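Local coordinates for thiol-disulfide oxidoreductase (Bacteroides thetaiotaomicron, PDB 3FW2), which is a putative TlpA-like thiol-disulfide oxidoreductase whose redox activity remains unconfirmed, this chain being the thioredoxin-like C-terminal domain of a longer protein, at residues L16-A19 against K20-I24; Q50-S53 against N54-R58. All blocks are in the same frame, centred on the assembly; numbering follows the deposited sequence. Where two conformers were deposited one is given.

In the fold
The two contacts illustrate how short-range side-chain bonds stabilise a hairpin and a helix of a thioredoxin-like domain. Contact 1 closes the small hairpin of strands 16-17 and 23-24, which lies against edge strand 96-98 of the central mixed sheet. Contact 2 runs along helix 48-64, the helix of the beta-alpha-beta unit between strands 35-41 and 70-76. Their centres are 23 Å apart and their nearest atoms about 15 Å, so neither touches the other. Each pairs a side-chain amide with a glutamate carboxylate four residues on, at a turn in 16-24 and on a helix in 50-58. The acetate, probably from the crystallisation liquor, belongs to contact 2.

Contact 1. Residues L16-A19 against K20-I24; sequences LPNA and KGEKI
Asn-18 and Glu-22 meet where the strands run into the turn of a tight hairpin, and the asparagine side chain organises that turn. Its CB sits 4.1 Å from Ile-24 CG1, a light hydrophobic touch. Because chi1 is 70°, CG stands between the backbone N and the carbonyl carbon, and the amide is carried in over the turn. There Asn-18 CG lies 3.6 Å from Glu-22 O. OD1 accepts from two backbone amides: Glu-22 N at 3.0 Å, arriving well above the carbonyl plane, and Lys-20 N, whose bond is bent and weak. At the tip, in the conformer given for Glu-22, Asn-18 ND2 bonds Glu-22 OE2 at 2.8 Å. The bond is nearly straight (173°). OE2 lies in the amide plane of Asn-18 but is itself met from above the carboxylate plane, the two flat groups being turned 66° apart. ND2 also bonds Glu-96 of strand 96-98, which ties the hairpin to the edge of the central sheet.

Residues Asn-18 to Gly-21 form a type I beta turn, closed by Gly-21 N to Asn-18 O at 2.9 Å; Gly-21, its last residue, has a positive phi. Beyond it the strands pair antiparallel. Asn-18 N binds Glu-22 O, and Leu-16 and Ile-24 form a hydrogen-bonded pair in which Ile-24 N reaches Leu-16 O at 2.8 Å. Between these bonds, Pro-17 and Lys-23 are the non-hydrogen-bonded pair, their side chains lying side by side with both CD atoms 4.0 Å apart. Leu-16 and Ile-24 occupy the other face, where both touch Val-98.

ND2 is bonded to two glutamates and OD1 to the turn backbone, which should hold the amide's rotation and probably eases the closeness of the two carboxylates.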
loop_
_atom_site.group_PDB
_atom_site.type_symbol
_atom_site.label_atom_id
_atom_site.label_comp_id
_atom_site.label_asym_id
_atom_site.label_seq_id
_atom_site.Cartn_x
_atom_site.Cartn_y
_atom_site.Cartn_z
ATOM N N LEU A 16 -8.809 3.085 -16.837
ATOM C CA LEU A 16 -9.049 2.067 -15.841
ATOM C C LEU A 16 -10.483 1.593 -15.857
ATOM O O LEU A 16 -11.407 2.432 -15.974
ATOM C CB LEU A 16 -8.706 2.669 -14.453
ATOM C CG LEU A 16 -7.232 2.999 -14.221
ATOM C CD1 LEU A 16 -7.001 3.898 -12.979
ATOM C CD2 LEU A 16 -6.360 1.747 -14.153
ATOM N N PRO A 17 -10.704 0.286 -15.679
ATOM C CA PRO A 17 -12.077 -0.246 -15.790
ATOM C C PRO A 17 -12.936 -0.073 -14.541
ATOM O O PRO A 17 -12.427 -0.262 -13.422
ATOM C CB PRO A 17 -11.840 -1.735 -16.055
ATOM C CG PRO A 17 -10.538 -2.044 -15.384
ATOM C CD PRO A 17 -9.715 -0.802 -15.519
ATOM N N ASN A 18 -14.179 0.328 -14.733
ATOM C CA ASN A 18 -15.183 0.391 -13.686
ATOM C C ASN A 18 -15.773 -0.994 -13.393
ATOM O O ASN A 18 -15.256 -1.995 -13.917
ATOM C CB ASN A 18 -16.223 1.462 -13.974
ATOM C CG ASN A 18 -17.130 1.122 -15.140
ATOM O OD1 ASN A 18 -17.136 -0.011 -15.623
ATOM N ND2 ASN A 18 -17.940 2.111 -15.554
ATOM N N ALA A 19 -16.807 -1.083 -12.566
ATOM C CA ALA A 19 -17.282 -2.392 -12.158
ATOM C C ALA A 19 -17.872 -3.175 -13.324
ATOM O O ALA A 19 -17.809 -4.395 -13.347
ATOM C CB ALA A 19 -18.300 -2.275 -10.985
ATOM N N LYS A 20 -18.373 -2.461 -14.328
ATOM C CA LYS A 20 -18.880 -3.102 -15.536
ATOM C C LYS A 20 -17.797 -3.326 -16.580
ATOM O O LYS A 20 -18.122 -3.758 -17.646
ATOM C CB LYS A 20 -19.964 -2.222 -16.132
ATOM C CG LYS A 20 -21.184 -2.080 -15.267
ATOM C CD LYS A 20 -21.954 -0.864 -15.730
ATOM C CE LYS A 20 -23.455 -0.952 -15.517
ATOM N NZ LYS A 20 -23.987 0.469 -15.365
ATOM N N GLY A 21 -16.539 -2.986 -16.285
ATOM C CA GLY A 21 -15.405 -3.157 -17.170
ATOM C C GLY A 21 -15.218 -2.089 -18.232
ATOM O O GLY A 21 -14.400 -2.250 -19.133
ATOM N N GLU A 22 -15.983 -1.020 -18.145
ATOM C CA GLU A 22 -15.833 0.090 -19.093
ATOM C C GLU A 22 -14.600 0.897 -18.686
ATOM O O GLU A 22 -14.424 1.227 -17.519
ATOM C CB GLU A 22 -17.025 1.043 -19.074
ATOM C CG GLU A 22 -18.462 0.512 -19.110
ATOM C CD GLU A 22 -19.421 1.623 -18.617
ATOM O OE1 GLU A 22 -19.573 2.619 -19.358
ATOM O OE2 GLU A 22 -19.955 1.571 -17.487
ATOM N N LYS A 23 -13.736 1.221 -19.651
ATOM C CA LYS A 23 -12.542 2.021 -19.341
ATOM C C LYS A 23 -12.890 3.486 -19.115
ATOM O O LYS A 23 -13.536 4.119 -19.934
ATOM C CB LYS A 23 -11.453 1.907 -20.433
ATOM C CG LYS A 23 -10.953 0.487 -20.643
ATOM C CD LYS A 23 -10.260 -0.103 -19.444
ATOM C CE LYS A 23 -9.659 -1.473 -19.768
ATOM N NZ LYS A 23 -8.233 -1.378 -20.255
ATOM N N ILE A 24 -12.424 4.040 -18.000
ATOM C CA ILE A 24 -12.720 5.393 -17.628
ATOM C C ILE A 24 -11.414 6.174 -17.630
ATOM O O ILE A 24 -10.392 5.680 -17.106
ATOM C CB ILE A 24 -13.283 5.456 -16.175
ATOM C CG1 ILE A 24 -14.549 4.629 -16.043
ATOM C CG2 ILE A 24 -13.487 6.885 -15.687
ATOM C CD1 ILE A 24 -15.703 5.082 -17.004
#

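Contact 2. Residues Q50-S53 against N54-R58; sequences QKQS and NSELR. With ACT (acetate ion), chain F.
Gln-50 and Asn-54, one helical turn apart, join through their amides. Gln-50 NE2 donates to Asn-54 OD1 at 2.9 Å; the acceptor lies close to the glutamine amide plane, yet the donor stands above the asparagine carbonyl plane. The two amides are inclined 45° to each other. Gln-50 gets there by setting CG anti to the backbone N (chi1 -173°) and then bending at chi2, which folds the chain forward along the helix. Gln-52 bends likewise and sends NE2 to Glu-56 OE2, 3.0 Å away. That bond is straight, 172°, and uses the anti lone pair of the carboxylate oxygen. The other oxygen of Glu-56, OE1, takes the backbone N of Gly-136 at the start of helix 136-149.

Backbone bonds of the i to i+4 kind run beneath these pairs, as in Leu-57 N to Ser-53 O at 2.9 Å. They belong to helix 48-64, which in the thioredoxin fold crosses between two parallel strands, here 35-41 and 70-76. The buried face of the helix turns to that sheet: Leu-57 packs on Leu-37 and Asn-39, and Gln-50 on Trp-41.

A water donates to Lys-51 O at 2.8 Å and, in the conformer given for Arg-58, accepts from Arg-58 NH1, lying at the edge of the guanidinium in its plane. On another side of the helix sits an acetate ion, probably from the crystallisation liquor. Ser-53 OG, in the conformer given, donates to acetate O, 2.8 Å away, while acetate CH3 lies 4.1 Å from Leu-57 CD1.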
loop_
_atom_site.group_PDB
_atom_site.type_symbol
_atom_site.label_atom_id
_atom_site.label_comp_id
_atom_site.label_asym_id
_atom_site.label_seq_id
_atom_site.Cartn_x
_atom_site.Cartn_y
_atom_site.Cartn_z
ATOM N N GLN A 50 -8.570 5.600 6.393
ATOM C CA GLN A 50 -9.457 5.377 5.235
ATOM C C GLN A 50 -10.930 5.640 5.592
ATOM O O GLN A 50 -11.669 6.244 4.797
ATOM C CB GLN A 50 -9.336 3.968 4.636
ATOM C CG GLN A 50 -10.188 3.846 3.286
ATOM C CD GLN A 50 -9.672 4.761 2.242
ATOM O OE1 GLN A 50 -8.475 4.680 1.916
ATOM N NE2 GLN A 50 -10.536 5.740 1.701
ATOM N N LYS A 51 -11.357 5.212 6.763
ATOM C CA LYS A 51 -12.691 5.510 7.196
ATOM C C LYS A 51 -12.941 7.035 7.290
ATOM O O LYS A 51 -14.004 7.546 6.916
ATOM C CB LYS A 51 -13.012 4.780 8.481
ATOM C CG LYS A 51 -13.162 3.251 8.351
ATOM C CD LYS A 51 -13.491 2.623 9.683
ATOM C CE LYS A 51 -13.771 1.126 9.564
ATOM N NZ LYS A 51 -12.493 0.469 9.230
ATOM N N GLN A 52 -11.959 7.769 7.800
ATOM C CA GLN A 52 -12.085 9.222 7.877
ATOM C C GLN A 52 -12.199 9.828 6.479
ATOM O O GLN A 52 -13.029 10.708 6.216
ATOM C CB GLN A 52 -10.833 9.798 8.543
ATOM C CG GLN A 52 -10.864 11.307 8.711
ATOM C CD GLN A 52 -12.021 11.836 9.500
ATOM O OE1 GLN A 52 -12.417 11.250 10.504
ATOM N NE2 GLN A 52 -12.562 12.994 9.068
ATOM N N SER A 53 -11.311 9.426 5.561
ATOM C CA SER A 53 -11.397 9.909 4.205
ATOM C C SER A 53 -12.767 9.635 3.587
ATOM O O SER A 53 -13.359 10.489 2.973
ATOM C CB SER A 53 -10.331 9.238 3.339
ATOM O OG SER A 53 -9.060 9.701 3.720
ATOM N N ASN A 54 -13.258 8.428 3.785
ATOM C CA ASN A 54 -14.545 8.041 3.256
ATOM C C ASN A 54 -15.636 8.922 3.826
ATOM O O ASN A 54 -16.533 9.335 3.094
ATOM C CB ASN A 54 -14.825 6.578 3.602
ATOM C CG ASN A 54 -14.045 5.610 2.738
ATOM O OD1 ASN A 54 -13.399 5.999 1.727
ATOM N ND2 ASN A 54 -14.112 4.339 3.094
ATOM N N SER A 55 -15.576 9.201 5.127
ATOM C CA SER A 55 -16.598 10.086 5.721
ATOM C C SER A 55 -16.593 11.432 5.020
ATOM O O SER A 55 -17.634 12.018 4.697
ATOM C CB SER A 55 -16.348 10.287 7.245
ATOM O OG SER A 55 -16.444 9.033 7.942
ATOM N N GLU A 56 -15.402 11.974 4.790
ATOM C CA GLU A 56 -15.274 13.274 4.139
ATOM C C GLU A 56 -15.737 13.277 2.683
ATOM O O GLU A 56 -16.413 14.212 2.231
ATOM C CB GLU A 56 -13.816 13.764 4.228
ATOM C CG GLU A 56 -13.413 14.063 5.669
ATOM C CD GLU A 56 -12.011 14.639 5.789
ATOM O OE1 GLU A 56 -11.610 15.344 4.861
ATOM O OE2 GLU A 56 -11.292 14.398 6.773
ATOM N N LEU A 57 -15.379 12.232 1.965
ATOM C CA LEU A 57 -15.711 12.084 0.551
ATOM C C LEU A 57 -17.197 11.841 0.391
ATOM O O LEU A 57 -17.819 12.389 -0.526
ATOM C CB LEU A 57 -14.884 10.929 -0.052
ATOM C CG LEU A 57 -13.396 11.155 -0.215
ATOM C CD1 LEU A 57 -12.655 9.883 -0.530
ATOM C CD2 LEU A 57 -13.120 12.272 -1.262
ATOM N N ARG A 58 -17.828 11.075 1.297
ATOM C CA ARG A 58 -19.294 10.892 1.208
ATOM C C ARG A 58 -20.011 12.226 1.348
ATOM O O ARG A 58 -21.043 12.430 0.715
ATOM C CB ARG A 58 -19.826 9.942 2.286
ATOM C CG ARG A 58 -19.522 8.487 2.057
ATOM C CD ARG A 58 -20.242 7.571 3.060
ATOM N NE ARG A 58 -19.477 6.335 3.215
ATOM C CZ ARG A 58 -18.582 6.061 4.163
ATOM N NH1 ARG A 58 -18.356 6.902 5.186
ATOM N NH2 ARG A 58 -17.933 4.891 4.112
HETATM C C ACT F . -9.544 12.770 2.192
HETATM O O ACT F . -8.826 12.404 3.135
HETATM O OXT ACT F . -10.309 13.737 2.422
HETATM C CH3 ACT F . -9.508 12.070 0.868
HETATM O O HOH W 1 -16.307 5.936 7.128
#